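YfhH hypothetical protein (Bacillus subtilis, PDB 1SF9) is of unknown function, though it is a homodimeric DUF1811-family protein thought to be a transcriptional regulator. Local coordinates at residues A[85-90]-A[123-128]; A[43-48]-A[65-70]; A[91-96]-A[109-114]. All blocks are in the same frame, centred on the assembly; numbering follows the deposited sequence. Where two conformers were deposited one is given.

In the fold
The three contacts join the helical part of this DUF1811-family protein and its sheet. Contact 2 comes first along the chain and pairs helix 34-53 with helix 57-74; contacts 1 and 3 belong to the antiparallel sheet that follows, contact 3 being nested inside the loop that contact 1 closes. The two sheet contacts have centres about 10 Å apart and are stitched by the salt bridge from Lys-127 to Glu-94. Contact 2 lies about 20 Å from contact 1, centre to centre, yet touches it where Val-123 meets Thr-68, joining helices to sheet. Contacts 2 and 3, about 26 Å apart between centres, lie on opposite sides of the chain's centre.

Contact 1. Residues A[85-90]-A[123-128]; sequences TYRVEN and VLQEKE
Tyr-86 and Gln-125 meet where the ring's edge, near its plane, faces the backbone carbonyl of Gln-125, with Tyr-86 CB 3.4 Å from Gln-125 O. Leu-124 crosses Tyr-86 at about a right angle and brings its CB to 3.8 Å from Tyr-86 CB. The phenol OH is tied to the backbone N of Ser-81, and a water links it to Glu-126 OE1. These side chains hang on the pairing of strand 85-88 with strand 124-126, the latter an outermost strand, within this chain, of the antiparallel sheet. Arg-87 and Gln-125 form the antiparallel hydrogen-bonded pair between the two strands: Arg-87 N to Gln-125 O and Gln-125 N to Arg-87 O each measure 2.8 Å, the second almost straight at 178°. Beyond the pair, Glu-89 N donates to Val-123 O, again at 2.8 Å. On the face carrying Arg-87 and Gln-125, Gln-125 CG, anti to the carbonyl carbon (chi1 -58°), lies 3.3 Å from Arg-87 NH2 in one of the arginine's two conformers, and a bend at chi2 then turns the amide. Lys-127 CG passes 3.4 Å from Thr-85 O before its NZ forms a salt bridge with Glu-94, while a water accepts from Lys-127 N and donates to Thr-85 O.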
loop_
_atom_site.group_PDB
_atom_site.type_symbol
_atom_site.label_atom_id
_atom_site.label_comp_id
_atom_site.label_asym_id
_atom_site.label_seq_id
_atom_site.Cartn_x
_atom_site.Cartn_y
_atom_site.Cartn_z
ATOM N N THR A 85 16.300 4.100 6.328
ATOM C CA THR A 85 15.484 5.174 5.773
ATOM C C THR A 85 15.337 4.979 4.258
ATOM O O THR A 85 16.302 4.661 3.553
ATOM C CB THR A 85 16.129 6.528 6.105
ATOM O OG1 THR A 85 16.221 6.646 7.533
ATOM C CG2 THR A 85 15.278 7.684 5.563
ATOM N N TYR A 86 14.099 5.113 3.788
ATOM C CA TYR A 86 13.745 4.891 2.387
ATOM C C TYR A 86 13.077 6.101 1.801
ATOM O O TYR A 86 12.578 6.969 2.520
ATOM C CB TYR A 86 12.678 3.743 2.293
ATOM C CG TYR A 86 13.206 2.436 2.875
ATOM C CD1 TYR A 86 13.278 2.269 4.261
ATOM C CD2 TYR A 86 13.617 1.408 2.020
ATOM C CE1 TYR A 86 13.766 1.074 4.796
ATOM C CE2 TYR A 86 14.107 0.212 2.555
ATOM C CZ TYR A 86 14.183 0.046 3.943
ATOM O OH TYR A 86 14.665 -1.114 4.463
ATOM N N ARG A 87 13.075 6.164 0.476
ATOM C CA ARG A 87 12.386 7.237 -0.203
ATOM C C ARG A 87 10.942 6.773 -0.310
ATOM O O ARG A 87 10.692 5.587 -0.511
ATOM C CB ARG A 87 12.933 7.444 -1.617
ATOM C CG ARG A 87 11.924 8.144 -2.535
ATOM C CD ARG A 87 12.502 8.488 -3.900
ATOM N NE ARG A 87 11.446 8.642 -4.901
ATOM C CZ ARG A 87 10.973 7.642 -5.637
ATOM N NH1 ARG A 87 10.010 7.859 -6.524
ATOM N NH2 ARG A 87 11.479 6.422 -5.497
ATOM N N VAL A 88 9.991 7.683 -0.139
ATOM C CA VAL A 88 8.585 7.297 -0.296
ATOM C C VAL A 88 8.285 7.536 -1.772
ATOM O O VAL A 88 8.454 8.642 -2.269
ATOM C CB VAL A 88 7.667 8.133 0.586
ATOM C CG1 VAL A 88 6.203 7.800 0.315
ATOM C CG2 VAL A 88 8.030 7.871 2.047
ATOM N N GLU A 89 7.877 6.471 -2.459
ATOM C CA GLU A 89 7.602 6.512 -3.889
ATOM C C GLU A 89 6.748 7.709 -4.313
ATOM O O GLU A 89 5.773 8.058 -3.647
ATOM C CB GLU A 89 6.914 5.197 -4.296
ATOM C CG GLU A 89 6.550 5.079 -5.771
ATOM C CD GLU A 89 5.945 3.724 -6.109
ATOM O OE1 GLU A 89 5.562 2.974 -5.178
ATOM O OE2 GLU A 89 5.842 3.410 -7.315
ATOM N N ASN A 90 7.136 8.317 -5.432
ATOM C CA ASN A 90 6.442 9.468 -6.013
ATOM C C ASN A 90 6.341 10.713 -5.126
ATOM O O ASN A 90 5.452 11.542 -5.331
ATOM C CB ASN A 90 5.030 9.081 -6.466
ATOM C CG ASN A 90 5.023 8.163 -7.668
ATOM O OD1 ASN A 90 5.666 8.432 -8.687
ATOM N ND2 ASN A 90 4.278 7.074 -7.562
ATOM N N VAL A 123 5.534 1.080 -1.056
ATOM C CA VAL A 123 5.850 2.461 -1.427
ATOM C C VAL A 123 7.236 2.879 -0.955
ATOM O O VAL A 123 7.641 4.009 -1.170
ATOM C CB VAL A 123 4.789 3.505 -0.895
ATOM C CG1 VAL A 123 3.377 3.062 -1.265
ATOM C CG2 VAL A 123 4.882 3.686 0.599
ATOM N N LEU A 124 7.974 1.964 -0.325
ATOM C CA LEU A 124 9.317 2.293 0.149
ATOM C C LEU A 124 10.379 1.906 -0.868
ATOM O O LEU A 124 10.522 0.736 -1.226
ATOM C CB LEU A 124 9.597 1.596 1.475
ATOM C CG LEU A 124 8.627 1.984 2.589
ATOM C CD1 LEU A 124 9.079 1.258 3.860
ATOM C CD2 LEU A 124 8.614 3.503 2.836
ATOM N N GLN A 125 11.120 2.904 -1.348
ATOM C CA GLN A 125 12.164 2.646 -2.332
ATOM C C GLN A 125 13.528 2.840 -1.688
ATOM O O GLN A 125 13.738 3.781 -0.934
ATOM C CB GLN A 125 12.017 3.602 -3.516
ATOM C CG GLN A 125 10.654 3.523 -4.213
ATOM C CD GLN A 125 10.220 2.095 -4.541
ATOM O OE1 GLN A 125 10.972 1.316 -5.141
ATOM N NE2 GLN A 125 8.988 1.747 -4.151
ATOM N N GLU A 126 14.460 1.947 -1.967
ATOM C CA GLU A 126 15.786 2.115 -1.387
ATOM C C GLU A 126 16.385 3.403 -1.947
ATOM O O GLU A 126 16.174 3.744 -3.111
ATOM C CB GLU A 126 16.666 0.897 -1.687
ATOM C CG GLU A 126 16.503 -0.193 -0.632
ATOM C CD GLU A 126 17.350 -1.433 -0.874
ATOM O OE1 GLU A 126 17.447 -2.252 0.065
ATOM O OE2 GLU A 126 17.904 -1.603 -1.984
ATOM N N LYS A 127 17.089 4.135 -1.086
ATOM C CA LYS A 127 17.717 5.405 -1.448
ATOM C C LYS A 127 18.671 5.288 -2.629
ATOM O O LYS A 127 19.280 4.239 -2.844
ATOM C CB LYS A 127 18.493 5.961 -0.251
ATOM C CG LYS A 127 17.637 6.388 0.928
ATOM C CD LYS A 127 16.947 7.707 0.646
ATOM C CE LYS A 127 17.962 8.782 0.289
ATOM N NZ LYS A 127 17.320 10.098 0.048
ATOM N N GLU A 128 18.804 6.380 -3.375
ATOM C CA GLU A 128 19.700 6.435 -4.529
ATOM C C GLU A 128 20.819 7.432 -4.200
ATOM O O GLU A 128 21.557 7.853 -5.116
ATOM C CB GLU A 128 18.931 6.910 -5.767
ATOM C CG GLU A 128 19.583 6.549 -7.092
ATOM C CD GLU A 128 19.112 7.424 -8.249
ATOM O OE1 GLU A 128 19.459 7.101 -9.407
ATOM O OE2 GLU A 128 18.409 8.434 -8.010
ATOM O OXT GLU A 128 20.946 7.792 -3.010
HETATM O O HOH W 1 17.423 2.983 1.628
HETATM O O HOH W 2 15.746 -2.696 2.524
#

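Contact 2. Residues A[43-48]-A[65-70]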
loop_
_atom_site.group_PDB
_atom_site.type_symbol
_atom_site.label_atom_id
_atom_site.label_comp_id
_atom_site.label_asym_id
_atom_site.label_seq_id
_atom_site.Cartn_x
_atom_site.Cartn_y
_atom_site.Cartn_z
ATOM N N LEU A 43 -5.548 -7.467 -13.338
ATOM C CA LEU A 43 -6.952 -7.127 -13.506
ATOM C C LEU A 43 -7.222 -5.714 -12.988
ATOM O O LEU A 43 -7.921 -4.934 -13.629
ATOM C CB LEU A 43 -7.831 -8.129 -12.780
ATOM C CG LEU A 43 -7.875 -9.520 -13.427
ATOM C CD1 LEU A 43 -8.734 -10.474 -12.606
ATOM C CD2 LEU A 43 -8.435 -9.395 -14.844
ATOM N N LEU A 44 -6.664 -5.389 -11.824
ATOM C CA LEU A 44 -6.850 -4.047 -11.276
ATOM C C LEU A 44 -6.238 -2.991 -12.195
ATOM O O LEU A 44 -6.821 -1.913 -12.385
ATOM C CB LEU A 44 -6.225 -3.932 -9.890
ATOM C CG LEU A 44 -6.941 -4.687 -8.777
ATOM C CD1 LEU A 44 -6.034 -4.741 -7.556
ATOM C CD2 LEU A 44 -8.255 -4.015 -8.414
ATOM N N SER A 45 -5.081 -3.306 -12.761
ATOM C CA SER A 45 -4.378 -2.379 -13.640
ATOM C C SER A 45 -5.153 -2.126 -14.908
ATOM O O SER A 45 -5.161 -1.008 -15.412
ATOM C CB SER A 45 -2.986 -2.894 -13.970
ATOM O OG SER A 45 -2.207 -2.963 -12.788
ATOM N N GLU A 46 -5.803 -3.163 -15.440
ATOM C CA GLU A 46 -6.609 -2.961 -16.651
ATOM C C GLU A 46 -7.808 -2.057 -16.322
ATOM O O GLU A 46 -8.164 -1.189 -17.116
ATOM C CB GLU A 46 -7.098 -4.295 -17.215
ATOM C CG GLU A 46 -7.796 -4.140 -18.559
ATOM C CD GLU A 46 -6.848 -3.754 -19.698
ATOM O OE1 GLU A 46 -7.356 -3.317 -20.757
ATOM O OE2 GLU A 46 -5.611 -3.894 -19.552
ATOM N N LYS A 47 -8.431 -2.247 -15.162
ATOM C CA LYS A 47 -9.561 -1.394 -14.799
ATOM C C LYS A 47 -9.079 0.043 -14.579
ATOM O O LYS A 47 -9.796 0.997 -14.904
ATOM C CB LYS A 47 -10.256 -1.898 -13.532
ATOM C CG LYS A 47 -10.977 -3.217 -13.738
ATOM C CD LYS A 47 -11.644 -3.724 -12.458
ATOM C CE LYS A 47 -12.316 -5.086 -12.704
ATOM N NZ LYS A 47 -12.881 -5.612 -11.436
ATOM N N ALA A 48 -7.878 0.191 -14.032
ATOM C CA ALA A 48 -7.334 1.530 -13.763
ATOM C C ALA A 48 -7.028 2.237 -15.074
ATOM O O ALA A 48 -7.247 3.449 -15.216
ATOM C CB ALA A 48 -6.065 1.440 -12.902
ATOM N N ARG A 65 -5.103 2.584 -5.047
ATOM C CA ARG A 65 -4.807 2.237 -3.660
ATOM C C ARG A 65 -4.855 0.716 -3.487
ATOM O O ARG A 65 -4.076 0.170 -2.706
ATOM C CB ARG A 65 -5.769 2.922 -2.694
ATOM C CG ARG A 65 -5.408 4.409 -2.563
ATOM C CD ARG A 65 -6.182 5.144 -1.475
ATOM N NE ARG A 65 -7.615 5.263 -1.722
ATOM C CZ ARG A 65 -8.184 6.254 -2.413
ATOM N NH1 ARG A 65 -9.498 6.285 -2.567
ATOM N NH2 ARG A 65 -7.439 7.206 -2.967
ATOM N N LYS A 66 -5.782 0.043 -4.171
ATOM C CA LYS A 66 -5.841 -1.419 -4.080
ATOM C C LYS A 66 -4.592 -2.050 -4.685
ATOM O O LYS A 66 -4.069 -3.034 -4.160
ATOM C CB LYS A 66 -7.072 -1.972 -4.790
ATOM C CG LYS A 66 -8.349 -1.605 -4.098
ATOM C CD LYS A 66 -9.544 -2.279 -4.721
ATOM C CE LYS A 66 -10.806 -1.954 -3.930
ATOM N NZ LYS A 66 -10.810 -2.662 -2.620
ATOM N N ILE A 67 -4.114 -1.491 -5.796
ATOM C CA ILE A 67 -2.907 -2.011 -6.449
ATOM C C ILE A 67 -1.701 -1.865 -5.524
ATOM O O ILE A 67 -0.910 -2.795 -5.354
ATOM C CB ILE A 67 -2.648 -1.278 -7.796
ATOM C CG1 ILE A 67 -3.704 -1.728 -8.805
ATOM C CG2 ILE A 67 -1.254 -1.581 -8.310
ATOM C CD1 ILE A 67 -3.826 -0.782 -10.000
ATOM N N THR A 68 -1.571 -0.693 -4.910
ATOM C CA THR A 68 -0.470 -0.464 -3.993
ATOM C C THR A 68 -0.497 -1.513 -2.893
ATOM O O THR A 68 0.546 -2.024 -2.482
ATOM C CB THR A 68 -0.576 0.942 -3.382
ATOM O OG1 THR A 68 -0.391 1.910 -4.412
ATOM C CG2 THR A 68 0.481 1.140 -2.286
ATOM N N MET A 69 -1.689 -1.858 -2.429
ATOM C CA MET A 69 -1.783 -2.859 -1.369
ATOM C C MET A 69 -1.452 -4.246 -1.860
ATOM O O MET A 69 -0.707 -4.981 -1.209
ATOM C CB MET A 69 -3.169 -2.837 -0.738
ATOM C CG MET A 69 -3.371 -1.646 0.123
ATOM S SD MET A 69 -2.142 -1.544 1.466
ATOM C CE MET A 69 -2.270 -3.142 2.181
ATOM N N ALA A 70 -1.991 -4.615 -3.015
ATOM C CA ALA A 70 -1.709 -5.945 -3.557
ATOM C C ALA A 70 -0.208 -6.115 -3.756
ATOM O O ALA A 70 0.363 -7.183 -3.473
ATOM C CB ALA A 70 -2.455 -6.160 -4.890
#
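Apolar helix-helix packing joins Leu-44 and Ile-67 in the helical half of the fold, where helices 34-53 and 57-74 form an antiparallel helical hairpin. The short segments support this reading: their axes approach to 9.9 Å and their directions differ by 158°. Both side chains start toward the opposing helix and slide past each other in opposite directions, with Leu-44 CB 3.5 Å from Ile-67 CG1. In Ile-67, chi1 of -71° puts CG1 against Leu-44, and the extended chi2 (162°) carries CD1 on to Ser-45 and Ala-48. Leu-44 CD1 also reaches the neighbouring residue of the partner helix, 4.0 Å from Lys-66 CB, whereas the lysine's own chain leads away. Replacing Ile-67 by an alanine would strip the side chain back to CB, without CG1, CG2 and CD1, and would probably leave Leu-44 CB and Ala-48 CB facing a gap between the helices. Leu-44 also packs on Leu-63 and on Tyr-29 of helix 17-30, so a third helix adjoins the pair. Ser-45 turns its hydroxyl back to the backbone O of Ile-41, and that same OG lies 3.9 Å from Ile-67 CD1, while Ala-48 CB is 4.3 Å from that methyl.

Contact 3. Residues A[91-96]-A[109-114]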
loop_
_atom_site.group_PDB
_atom_site.type_symbol
_atom_site.label_atom_id
_atom_site.label_comp_id
_atom_site.label_asym_id
_atom_site.label_seq_id
_atom_site.Cartn_x
_atom_site.Cartn_y
_atom_site.Cartn_z
ATOM N N THR A 91 7.216 10.825 -4.129
ATOM C CA THR A 91 7.247 11.994 -3.264
ATOM C C THR A 91 8.724 12.324 -3.073
ATOM O O THR A 91 9.599 11.591 -3.548
ATOM C CB THR A 91 6.641 11.730 -1.883
ATOM O OG1 THR A 91 7.596 11.013 -1.087
ATOM C CG2 THR A 91 5.334 10.926 -2.010
ATOM N N GLU A 92 9.005 13.431 -2.391
ATOM C CA GLU A 92 10.392 13.814 -2.132
ATOM C C GLU A 92 10.689 13.577 -0.651
ATOM O O GLU A 92 11.676 14.085 -0.110
ATOM C CB GLU A 92 10.618 15.289 -2.457
ATOM C CG GLU A 92 10.397 15.632 -3.916
ATOM C CD GLU A 92 9.399 16.743 -4.079
ATOM O OE1 GLU A 92 9.698 17.872 -3.631
ATOM O OE2 GLU A 92 8.312 16.485 -4.646
ATOM N N ASP A 93 9.823 12.808 -0.004
ATOM C CA ASP A 93 9.970 12.508 1.423
ATOM C C ASP A 93 10.807 11.236 1.689
ATOM O O ASP A 93 10.909 10.348 0.832
ATOM C CB ASP A 93 8.585 12.289 2.063
ATOM C CG ASP A 93 7.716 13.540 2.086
ATOM O OD1 ASP A 93 6.533 13.412 2.489
ATOM O OD2 ASP A 93 8.188 14.639 1.717
ATOM N N GLU A 94 11.365 11.163 2.895
ATOM C CA GLU A 94 12.183 10.024 3.368
ATOM C C GLU A 94 11.475 9.491 4.597
ATOM O O GLU A 94 10.965 10.263 5.411
ATOM C CB GLU A 94 13.602 10.478 3.739
ATOM C CG GLU A 94 14.489 10.667 2.499
ATOM C CD GLU A 94 15.932 11.060 2.819
ATOM O OE1 GLU A 94 16.401 10.877 3.967
ATOM O OE2 GLU A 94 16.605 11.559 1.890
ATOM N N PHE A 95 11.434 8.171 4.711
ATOM C CA PHE A 95 10.725 7.517 5.797
ATOM C C PHE A 95 11.647 6.530 6.494
ATOM O O PHE A 95 12.207 5.638 5.868
ATOM C CB PHE A 95 9.527 6.786 5.181
ATOM C CG PHE A 95 8.620 6.115 6.179
ATOM C CD1 PHE A 95 8.747 4.765 6.452
ATOM C CD2 PHE A 95 7.582 6.828 6.785
ATOM C CE1 PHE A 95 7.849 4.132 7.312
ATOM C CE2 PHE A 95 6.680 6.194 7.651
ATOM C CZ PHE A 95 6.812 4.848 7.906
ATOM N N THR A 96 11.782 6.699 7.793
ATOM C CA THR A 96 12.603 5.813 8.605
ATOM C C THR A 96 11.695 4.778 9.261
ATOM O O THR A 96 10.709 5.122 9.908
ATOM C CB THR A 96 13.346 6.630 9.675
ATOM O OG1 THR A 96 14.154 7.630 9.015
ATOM C CG2 THR A 96 14.206 5.716 10.553
ATOM N N ARG A 109 8.234 10.083 8.850
ATOM C CA ARG A 109 8.878 10.824 7.775
ATOM C C ARG A 109 9.899 11.770 8.420
ATOM O O ARG A 109 9.654 12.303 9.497
ATOM C CB ARG A 109 7.840 11.638 7.036
ATOM C CG ARG A 109 6.863 10.760 6.260
ATOM C CD ARG A 109 5.784 11.635 5.605
ATOM N NE ARG A 109 4.705 10.751 5.140
ATOM C CZ ARG A 109 4.420 10.488 3.874
ATOM N NH1 ARG A 109 3.434 9.648 3.605
ATOM N NH2 ARG A 109 5.085 11.055 2.872
ATOM N N THR A 110 11.037 11.988 7.761
ATOM C CA THR A 110 12.040 12.884 8.339
ATOM C C THR A 110 11.478 14.310 8.423
ATOM O O THR A 110 11.936 15.108 9.240
ATOM C CB THR A 110 13.347 12.863 7.527
ATOM O OG1 THR A 110 13.103 13.278 6.186
ATOM C CG2 THR A 110 13.914 11.466 7.476
ATOM N N SER A 111 10.470 14.617 7.608
ATOM C CA SER A 111 9.855 15.941 7.663
ATOM C C SER A 111 8.775 16.077 8.760
ATOM O O SER A 111 8.299 17.186 9.036
ATOM C CB SER A 111 9.255 16.315 6.299
ATOM O OG SER A 111 8.319 15.356 5.865
ATOM N N SER A 112 8.395 14.971 9.391
ATOM C CA SER A 112 7.413 15.015 10.500
ATOM C C SER A 112 7.831 13.909 11.467
ATOM O O SER A 112 7.086 12.929 11.728
ATOM C CB SER A 112 5.985 14.788 9.994
ATOM O OG SER A 112 5.842 13.583 9.258
ATOM N N PRO A 113 9.039 14.047 12.032
ATOM C CA PRO A 113 9.545 13.028 12.953
ATOM C C PRO A 113 8.808 12.822 14.274
ATOM O O PRO A 113 9.069 11.850 14.971
ATOM C CB PRO A 113 11.008 13.430 13.127
ATOM C CG PRO A 113 10.937 14.899 13.063
ATOM C CD PRO A 113 9.994 15.173 11.930
ATOM N N GLN A 114 7.870 13.703 14.580
ATOM C CA GLN A 114 7.085 13.571 15.792
ATOM C C GLN A 114 5.821 12.747 15.559
ATOM O O GLN A 114 5.047 12.524 16.492
ATOM C CB GLN A 114 6.702 14.959 16.301
ATOM C CG GLN A 114 5.752 15.750 15.369
ATOM C CD GLN A 114 6.375 16.253 14.029
ATOM O OE1 GLN A 114 5.677 16.819 13.204
ATOM N NE2 GLN A 114 7.651 16.066 13.846
HETATM O O HOH W 3 10.566 13.496 4.523
#
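Asp-93 OD1 takes a hydrogen bond from Arg-109 NH2 at 2.8 Å, a bond that is part of a salt bridge. The bond uses the anti lone pair of OD1, the one turned away from the other carboxylate oxygen, and it is bent, with 141° at the hydrogen. The oxygen sits at the guanidinium's edge, tilted slightly from its plane, and the carboxylate stands nearly perpendicular to that plane, 87° away. An extended arginine chain makes this reach possible: with CG anti to the carbonyl carbon (chi1 -68°), it runs past the Phe-95 ring, where Arg-109 CG lies 4.0 Å from Phe-95 CD2, and delivers NH2 to the aspartate. Its NE forms a second salt bridge, with Glu-117, so two carboxylates probably share the positive charge and hold the guanidinium against turning.

Asp-93 is itself set by an ST turn, its backbone N donating to Thr-91 OG1 at 3.1 Å. Next along, Thr-110 N donates to Glu-94 O at 2.9 Å, from a position tilted off the carbonyl plane. A water accepts from Glu-94 N and is hydrogen-bonded to the hydroxyls of Thr-110 and Ser-111, tying the type I turn 109-112 to the backbone at Glu-94. Strand 94-101 runs between strands 85-88 and 104-109, and Phe-95 reaches Val-88 on the first, Ala-105 on the second and Leu-119 on strand 115-120.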